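Local coordinates for protein leucine--tRNA ligase (Agrobacterium radiobacter, PDB 5AH5) that probably attaches leucine to tRNA(Leu) at the expense of ATP, as a zinc-binding class I aminoacyl-tRNA synthetase that also binds a leucyl-adenylate analogue, at residues G76-G81 against L123-P128; L82-A87 against R421-P426; W415-Q420 against T489-S494. All coordinates share one frame; numbering follows the deposited sequence.

Contact 1: residues G76-G81 against L123-P128. With LSS (5'-O-(L-leucylsulfamoyl)adenosine), chain I.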
# COMPACT_ATOMS: atom_id res chain seq x y z
N GLY B 76 -13.12 6.98 3.15
CA GLY B 76 -14.29 6.15 3.40
C GLY B 76 -13.83 5.05 4.34
O GLY B 76 -12.74 5.13 4.93
N TRP B 77 -14.66 4.03 4.48
CA TRP B 77 -14.66 3.19 5.69
C TRP B 77 -14.63 1.74 5.30
O TRP B 77 -15.53 1.28 4.60
CB TRP B 77 -15.92 3.54 6.48
CG TRP B 77 -16.00 5.05 6.66
CD1 TRP B 77 -16.88 5.88 6.06
CD2 TRP B 77 -15.06 5.90 7.36
NE1 TRP B 77 -16.67 7.16 6.45
CE2 TRP B 77 -15.54 7.21 7.24
CE3 TRP B 77 -13.90 5.67 8.09
CZ2 TRP B 77 -14.85 8.31 7.78
CZ3 TRP B 77 -13.22 6.77 8.67
CH2 TRP B 77 -13.70 8.07 8.51
N ASP B 78 -13.58 1.03 5.70
CA ASP B 78 -13.46 -0.43 5.50
C ASP B 78 -14.22 -1.10 6.70
O ASP B 78 -13.64 -1.40 7.72
CB ASP B 78 -11.99 -0.79 5.42
CG ASP B 78 -11.69 -2.05 4.63
OD1 ASP B 78 -12.62 -2.71 4.14
OD2 ASP B 78 -10.47 -2.37 4.46
N SER B 79 -15.53 -1.33 6.54
CA SER B 79 -16.37 -1.54 7.63
C SER B 79 -17.00 -2.94 7.76
O SER B 79 -17.77 -3.12 8.66
CB SER B 79 -17.40 -0.39 7.67
OG SER B 79 -17.91 -0.11 6.41
N PHE B 80 -16.69 -3.89 6.87
CA PHE B 80 -17.16 -5.26 6.95
C PHE B 80 -16.02 -6.22 7.33
O PHE B 80 -14.82 -5.87 7.32
CB PHE B 80 -17.73 -5.73 5.59
CG PHE B 80 -19.28 -5.62 5.43
CD1 PHE B 80 -20.17 -5.80 6.49
CD2 PHE B 80 -19.82 -5.45 4.16
CE1 PHE B 80 -21.56 -5.72 6.30
CE2 PHE B 80 -21.19 -5.44 3.96
CZ PHE B 80 -22.06 -5.55 5.01
N GLY B 81 -16.44 -7.43 7.70
CA GLY B 81 -15.57 -8.51 8.00
C GLY B 81 -14.97 -8.48 9.38
O GLY B 81 -15.39 -7.76 10.26
N LEU B 123 -17.55 6.79 1.09
CA LEU B 123 -18.28 5.54 1.02
C LEU B 123 -18.01 4.69 2.24
O LEU B 123 -17.11 4.96 3.06
CB LEU B 123 -17.94 4.73 -0.23
CG LEU B 123 -16.46 4.40 -0.45
CD1 LEU B 123 -16.00 3.18 0.39
CD2 LEU B 123 -16.13 4.09 -1.90
N ALA B 124 -18.84 3.67 2.40
CA ALA B 124 -18.65 2.72 3.49
C ALA B 124 -18.96 1.36 2.89
O ALA B 124 -20.01 1.20 2.28
CB ALA B 124 -19.59 3.07 4.59
N THR B 125 -18.09 0.38 3.07
CA THR B 125 -18.29 -0.86 2.38
C THR B 125 -19.57 -1.65 2.91
O THR B 125 -19.99 -2.56 2.28
CB THR B 125 -17.07 -1.73 2.44
OG1 THR B 125 -16.80 -2.06 3.79
CG2 THR B 125 -15.75 -0.92 1.85
N CYS B 126 -20.11 -1.25 4.03
CA CYS B 126 -21.26 -1.93 4.63
C CYS B 126 -22.56 -1.29 4.16
O CYS B 126 -23.61 -1.81 4.48
CB CYS B 126 -21.18 -1.94 6.15
SG CYS B 126 -21.14 -0.34 6.95
N SER B 127 -22.52 -0.19 3.42
CA SER B 127 -23.76 0.45 3.06
C SER B 127 -24.46 -0.34 1.94
O SER B 127 -23.79 -1.00 1.07
CB SER B 127 -23.53 1.92 2.70
OG SER B 127 -22.94 1.92 1.42
N PRO B 128 -25.84 -0.31 1.96
CA PRO B 128 -26.53 -1.02 0.90
C PRO B 128 -26.09 -0.61 -0.46
O PRO B 128 -26.01 -1.47 -1.38
CB PRO B 128 -28.00 -0.66 1.14
CG PRO B 128 -28.07 -0.49 2.65
CD PRO B 128 -26.79 0.24 2.93
C1 LSS I . -6.40 -1.30 7.02
N1 LSS I . 1.76 3.43 12.20
O1 LSS I . -5.28 -1.75 7.10
S1 LSS I . -6.18 -0.09 9.15
C2 LSS I . 1.69 3.74 10.91
N2 LSS I . -6.93 -0.51 7.93
O2 LSS I . -0.70 0.86 7.69
N3 LSS I . 0.63 3.44 10.13
O3 LSS I . -2.12 2.16 5.71
C4 LSS I . -0.42 2.79 10.70
N4 LSS I . -8.69 -1.34 6.03
O4 LSS I . -3.26 3.11 8.66
C5 LSS I . -0.37 2.37 12.02
O5 LSS I . -4.93 0.78 8.68
C6 LSS I . 0.76 2.67 12.77
N6 LSS I . 0.79 2.31 14.08
C7 LSS I . -7.37 -1.55 3.22
N7 LSS I . -1.52 1.71 12.29
C8 LSS I . -2.26 1.67 11.15
C9 LSS I . -6.69 -1.14 4.53
N9 LSS I . -1.59 2.36 10.20
CA LSS I . -7.26 -1.69 5.85
C10 LSS I . -7.10 -3.04 2.96
C11 LSS I . -6.85 -0.60 2.08
O1A LSS I . -5.58 -1.10 10.03
C21 LSS I . -1.96 2.56 8.81
C22 LSS I . -1.98 1.28 8.05
C23 LSS I . -2.86 1.62 6.84
C24 LSS I . -3.81 2.62 7.45
C25 LSS I . -5.12 1.98 7.93
O2A LSS I . -6.93 0.85 9.95
O HOH W 1 -14.81 -4.12 4.46

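Contact 2: residues L82-A87 against R421-P426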
# COMPACT_ATOMS: atom_id res chain seq x y z
N LEU B 82 -13.90 -9.24 9.52
CA LEU B 82 -13.41 -9.60 10.81
C LEU B 82 -13.06 -8.49 11.72
O LEU B 82 -13.43 -8.55 12.88
CB LEU B 82 -12.26 -10.58 10.68
CG LEU B 82 -12.61 -11.87 9.99
CD1 LEU B 82 -11.37 -12.76 10.03
CD2 LEU B 82 -13.77 -12.57 10.70
N PRO B 83 -12.42 -7.39 11.19
CA PRO B 83 -11.97 -6.41 12.14
C PRO B 83 -13.03 -5.63 12.85
O PRO B 83 -12.98 -5.47 14.11
CB PRO B 83 -11.00 -5.50 11.33
CG PRO B 83 -10.51 -6.38 10.26
CD PRO B 83 -11.70 -7.27 9.91
N ALA B 84 -13.97 -5.08 12.09
CA ALA B 84 -15.13 -4.47 12.73
C ALA B 84 -15.88 -5.51 13.59
O ALA B 84 -16.32 -5.19 14.68
CB ALA B 84 -16.12 -3.93 11.68
N GLU B 85 -16.07 -6.69 13.05
CA GLU B 85 -17.01 -7.67 13.68
C GLU B 85 -16.46 -8.13 15.07
O GLU B 85 -17.20 -8.12 16.09
CB GLU B 85 -17.30 -8.85 12.76
CG GLU B 85 -18.47 -9.70 13.41
CD GLU B 85 -18.89 -10.89 12.62
OE1 GLU B 85 -18.11 -11.41 11.86
OE2 GLU B 85 -20.08 -11.31 12.77
N ASN B 86 -15.17 -8.48 15.11
CA ASN B 86 -14.47 -8.87 16.37
C ASN B 86 -14.45 -7.70 17.32
O ASN B 86 -14.66 -7.86 18.52
CB ASN B 86 -13.04 -9.41 16.08
CG ASN B 86 -13.10 -10.73 15.35
OD1 ASN B 86 -14.11 -11.43 15.44
ND2 ASN B 86 -12.08 -11.07 14.63
N ALA B 87 -14.29 -6.48 16.83
CA ALA B 87 -14.23 -5.39 17.81
C ALA B 87 -15.62 -5.16 18.42
O ALA B 87 -15.79 -4.83 19.63
CB ALA B 87 -13.69 -4.13 17.20
N ARG B 421 -19.51 -16.19 8.34
CA ARG B 421 -19.63 -15.05 9.25
C ARG B 421 -20.83 -14.20 8.86
O ARG B 421 -21.16 -14.14 7.72
CB ARG B 421 -18.36 -14.23 9.07
CG ARG B 421 -17.21 -14.85 9.80
CD ARG B 421 -17.31 -14.17 11.13
NE ARG B 421 -16.40 -14.74 11.98
CZ ARG B 421 -15.77 -14.10 12.95
NH1 ARG B 421 -15.99 -12.82 13.29
NH2 ARG B 421 -14.92 -14.81 13.61
N TYR B 422 -21.43 -13.56 9.85
CA TYR B 422 -22.52 -12.63 9.69
C TYR B 422 -22.09 -11.28 9.00
O TYR B 422 -22.75 -10.82 8.04
CB TYR B 422 -23.10 -12.29 11.06
CG TYR B 422 -24.16 -11.21 11.07
CD1 TYR B 422 -25.48 -11.44 10.62
CD2 TYR B 422 -23.89 -9.97 11.59
CE1 TYR B 422 -26.45 -10.43 10.66
CE2 TYR B 422 -24.82 -8.96 11.57
CZ TYR B 422 -26.13 -9.21 11.13
OH TYR B 422 -27.06 -8.19 11.16
N TRP B 423 -21.00 -10.67 9.48
CA TRP B 423 -20.76 -9.26 9.22
C TRP B 423 -19.87 -9.14 8.01
O TRP B 423 -18.63 -8.98 8.11
CB TRP B 423 -20.25 -8.56 10.46
CG TRP B 423 -20.16 -7.09 10.28
CD1 TRP B 423 -18.99 -6.34 10.23
CD2 TRP B 423 -21.24 -6.16 10.07
NE1 TRP B 423 -19.30 -5.03 10.04
CE2 TRP B 423 -20.66 -4.89 9.90
CE3 TRP B 423 -22.66 -6.28 9.96
CZ2 TRP B 423 -21.43 -3.73 9.70
CZ3 TRP B 423 -23.43 -5.14 9.75
CH2 TRP B 423 -22.82 -3.87 9.59
N GLY B 424 -20.52 -9.33 6.85
CA GLY B 424 -19.88 -9.13 5.53
C GLY B 424 -20.93 -9.08 4.46
O GLY B 424 -22.16 -9.26 4.71
N CYS B 425 -20.48 -8.92 3.25
CA CYS B 425 -21.40 -8.75 2.11
C CYS B 425 -22.04 -10.08 1.75
O CYS B 425 -21.31 -11.01 1.42
CB CYS B 425 -20.62 -8.23 0.92
SG CYS B 425 -21.66 -7.83 -0.48
N PRO B 426 -23.42 -10.19 1.75
CA PRO B 426 -23.96 -11.46 1.33
C PRO B 426 -23.59 -11.87 -0.06
O PRO B 426 -23.41 -11.02 -0.92
CB PRO B 426 -25.50 -11.28 1.52
CG PRO B 426 -25.63 -10.20 2.53
CD PRO B 426 -24.46 -9.28 2.24
O HOH W 2 -20.17 -13.94 12.48

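Contact 3: residues W415-Q420 against T489-S494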
# COMPACT_ATOMS: atom_id res chain seq x y z
N TRP B 415 -8.03 -17.84 -4.51
CA TRP B 415 -8.46 -16.99 -3.41
C TRP B 415 -9.85 -17.40 -2.87
O TRP B 415 -10.86 -17.11 -3.54
CB TRP B 415 -8.53 -15.60 -4.00
CG TRP B 415 -8.90 -14.48 -3.08
CD1 TRP B 415 -8.93 -14.51 -1.75
CD2 TRP B 415 -9.27 -13.18 -3.48
NE1 TRP B 415 -9.33 -13.28 -1.26
CE2 TRP B 415 -9.54 -12.45 -2.33
CE3 TRP B 415 -9.40 -12.56 -4.72
CZ2 TRP B 415 -9.90 -11.12 -2.35
CZ3 TRP B 415 -9.78 -11.23 -4.76
CH2 TRP B 415 -10.03 -10.52 -3.56
N SER B 416 -9.90 -18.01 -1.69
CA SER B 416 -11.14 -18.22 -0.90
C SER B 416 -11.69 -16.92 -0.41
O SER B 416 -11.04 -16.26 0.41
CB SER B 416 -10.91 -18.98 0.41
OG SER B 416 -10.33 -20.19 0.18
N ILE B 417 -12.93 -16.64 -0.79
CA ILE B 417 -13.66 -15.43 -0.40
C ILE B 417 -14.88 -15.64 0.47
O ILE B 417 -15.35 -14.69 1.09
CB ILE B 417 -14.00 -14.54 -1.61
CG1 ILE B 417 -14.80 -15.29 -2.69
CG2 ILE B 417 -12.70 -14.01 -2.20
CD1 ILE B 417 -15.49 -14.39 -3.70
N SER B 418 -15.36 -16.87 0.55
CA SER B 418 -16.51 -17.16 1.38
C SER B 418 -16.14 -17.36 2.84
O SER B 418 -15.20 -18.07 3.18
CB SER B 418 -17.35 -18.31 0.81
OG SER B 418 -16.59 -19.42 0.35
N ARG B 419 -16.89 -16.69 3.70
CA ARG B 419 -16.64 -16.65 5.11
C ARG B 419 -17.91 -17.08 5.85
O ARG B 419 -18.99 -16.60 5.51
CB ARG B 419 -16.21 -15.23 5.51
CG ARG B 419 -14.97 -14.79 4.74
CD ARG B 419 -13.75 -15.55 5.22
NE ARG B 419 -12.57 -15.10 4.50
CZ ARG B 419 -12.08 -15.68 3.43
NH1 ARG B 419 -12.63 -16.80 2.95
NH2 ARG B 419 -11.01 -15.15 2.84
N GLN B 420 -17.78 -17.89 6.89
CA GLN B 420 -18.96 -18.37 7.68
C GLN B 420 -19.18 -17.39 8.77
O GLN B 420 -19.12 -17.68 9.97
CB GLN B 420 -18.81 -19.81 8.21
CG GLN B 420 -18.60 -20.88 7.09
CD GLN B 420 -17.28 -20.67 6.28
OE1 GLN B 420 -16.25 -20.53 6.89
NE2 GLN B 420 -17.33 -20.62 4.95
N THR B 489 -13.68 -9.36 3.77
CA THR B 489 -13.32 -7.92 3.76
C THR B 489 -12.35 -7.51 2.62
O THR B 489 -12.48 -6.43 2.07
CB THR B 489 -12.77 -7.46 5.11
OG1 THR B 489 -12.48 -6.06 5.05
CG2 THR B 489 -11.50 -8.19 5.55
N PHE B 490 -11.46 -8.40 2.20
CA PHE B 490 -10.55 -8.07 1.12
C PHE B 490 -11.18 -8.05 -0.27
O PHE B 490 -10.59 -7.47 -1.22
CB PHE B 490 -9.27 -8.90 1.17
CG PHE B 490 -8.43 -8.57 2.36
CD1 PHE B 490 -7.63 -7.41 2.35
CD2 PHE B 490 -8.40 -9.40 3.47
CE1 PHE B 490 -6.80 -7.13 3.41
CE2 PHE B 490 -7.61 -9.09 4.57
CZ PHE B 490 -6.81 -7.94 4.54
N VAL B 491 -12.40 -8.57 -0.38
CA VAL B 491 -13.18 -8.36 -1.61
C VAL B 491 -13.59 -6.91 -1.63
O VAL B 491 -13.36 -6.27 -2.61
CB VAL B 491 -14.44 -9.31 -1.77
CG1 VAL B 491 -15.18 -9.04 -3.09
CG2 VAL B 491 -13.97 -10.75 -1.78
N ASP B 492 -14.14 -6.37 -0.53
CA ASP B 492 -14.59 -5.00 -0.51
C ASP B 492 -13.42 -4.05 -0.93
O ASP B 492 -13.56 -3.15 -1.75
CB ASP B 492 -15.00 -4.56 0.88
CG ASP B 492 -16.09 -5.48 1.57
OD1 ASP B 492 -16.43 -6.59 1.11
OD2 ASP B 492 -16.53 -5.04 2.64
N SER B 493 -12.28 -4.25 -0.30
CA SER B 493 -11.19 -3.34 -0.42
C SER B 493 -10.37 -3.60 -1.68
O SER B 493 -9.44 -2.89 -1.90
CB SER B 493 -10.34 -3.41 0.87
OG SER B 493 -9.82 -4.69 1.13
N SER B 494 -10.70 -4.62 -2.50
CA SER B 494 -9.98 -4.87 -3.69
C SER B 494 -10.28 -3.90 -4.86
O SER B 494 -9.53 -3.89 -5.83
CB SER B 494 -10.17 -6.31 -4.16
OG SER B 494 -11.48 -6.52 -4.66

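Contact 1: residues G76-G81 against L123-P128
One face of the Phe80 ring receives CA of Cys126, which rides 3.5 Å above the ring plane, offset toward the rim, in a CH-pi contact. Cys126 CB continues the cover at 3.8 Å from Phe80 CE1, while Trp423 meets the same ring edge-to-face. At the edge of the other flat group, the Trp77 indole, lies the small methyl of Ala124, with CB 4.2 Å from Trp77 CB. Trp77 NE1 is hydrogen-bonded to Glu122.

Both segments are loops of the class I catalytic domain, and a single beta bridge between Trp77 and Ala124 joins them. Thr125 N reaches Trp77 O in a nearly straight bond (163°), and Leu123 O receives Trp77 N weakly. A type I turn from Ala124 to Ser127 then presents short polar side chains. With chi1 63°, Thr125 turns OG1 back over its own backbone to accept from Ser79 N at 3.1 Å, and Ser79 OG donates to Trp77 O from above the carbonyl plane. A water lies between Thr125 OG1, Phe80 N and Asp78 OD1. Asp78, a short acid turned off the bridge, spends its other oxygen on the ligand: OD2 accepts from the leucyl amino nitrogen N4 at 2.6 Å.

Contact 2: residues L82-A87 against R421-P426
Glu85 leaves helix 82-91 toward Trp423, and its CB lies 3.8 Å from CB of Trp423. CG is closer to that same methylene, and CD passes it at 3.5 Å, so the aliphatic stem of the acid packs along the base of the tryptophan. An extended chain, with CG anti to the backbone N (chi1 -171°), carries the carboxylate past the tryptophan's CB to Arg421. There OE1 forms a salt bridge with Arg421 NH1 at 2.9 Å. The bond is straight and lies in the guanidinium plane, yet it comes down on the carboxylate from above, the two planes standing 65° apart. The partner oxygen OE2 accepts a hydrogen bond from a water at 2.6 Å, and that water accepts from Tyr422 N.

Arg421 NH1 also donates to Asn86 OD1 at 3.2 Å, so acceptors from the consecutive residues Glu85 and Asn86 share one nitrogen. Leu82 CD2 covers the guanidinium face, 3.3 Å above its centre, an apolar lid suited to a flat cation, while NH2 turns to Glu160. Ala84, small enough for close approach, places CB 3.7 Å from Trp423 NE1, which is hydrogen-bonded to Ser79 O. Helix 82-91 thus lies against the turn leading into strand 425-432, with helix 95-112 touching both Ala84 and Trp423.

Contact 3: residues W415-Q420 against T489-S494
Ile417 and Val491 form the tight part of this contact, their CG2 methyls 3.5 Å apart, with Ile417 CB also in touch with Val491 CG2. The two beta-branched side chains cross at about a right angle. Each carries its CG2 anti to the carbonyl carbon, which brings methyl against methyl across the gap between strand 415-419 and the short helical turn 489-492. Ile417 CG2 does double duty: it also lies 3.5 Å above one face of the Trp415 indole, offset toward the rim. Trp415, with CG anti to its backbone N (chi1 -178°), swings its six-membered ring over to the turn and presents an edge there. CZ2 is 3.9 Å from Phe490 O and a little farther from Phe490 CB, and CH2 comes near Ser494 CB. A broad ring suits this place because it can span from the isoleucine to the far end of the turn, and Tyr536 stacks on it.

Packing is looser at Arg419. Although its CB is directed toward the turn, its side chain stays 5.7 Å from the nearest atom of 489-494. Its guanidinium folds back on its own strand instead: NH2 donates to Ser416 O at 2.7 Å and NH1 to Ser418 O at 2.9 Å, while NE forms a salt bridge with Asp488, just before the turn. On the other segment Ser494 OG bonds to Val491 O, which also accepts Ser494 N, closing the end of the turn.

With the Arg419 guanidinium and Ser494 OG engaged in this way, strand and turn meet mainly through methyl groups and the rim of an indole, the backbone of Phe490 and Val491 being the polar part that it touches. Such an interface depends on the fit of methyl and ring shapes rather than on directional bonds, beside a turn whose Ser493 touches the bound leucyl-adenylate analogue.

Contacts 1 and 2 are consecutive along 76-87 and share Trp423: its backbone O probably accepts from Gly81 N at 2.7 Å, and its NE1 probably donates to Ser79 O at 2.8 Å. Contact 3 joins contact 1 through Asp492, whose OD2 lies 3.2 Å from Thr125 OG1, a weak bond. Contacts 2 and 3 follow each other along 415-426 without otherwise touching; their centres are about 11 Å apart, against about 13 Å for contacts 1 and 3. The bound leucyl-adenylate analogue is hydrogen-bonded from contact 1 and touched from contact 3, where the Phe490 side chain is about 4 Å away, whereas the Ala84 side chain of contact 2 is about 10 Å from it.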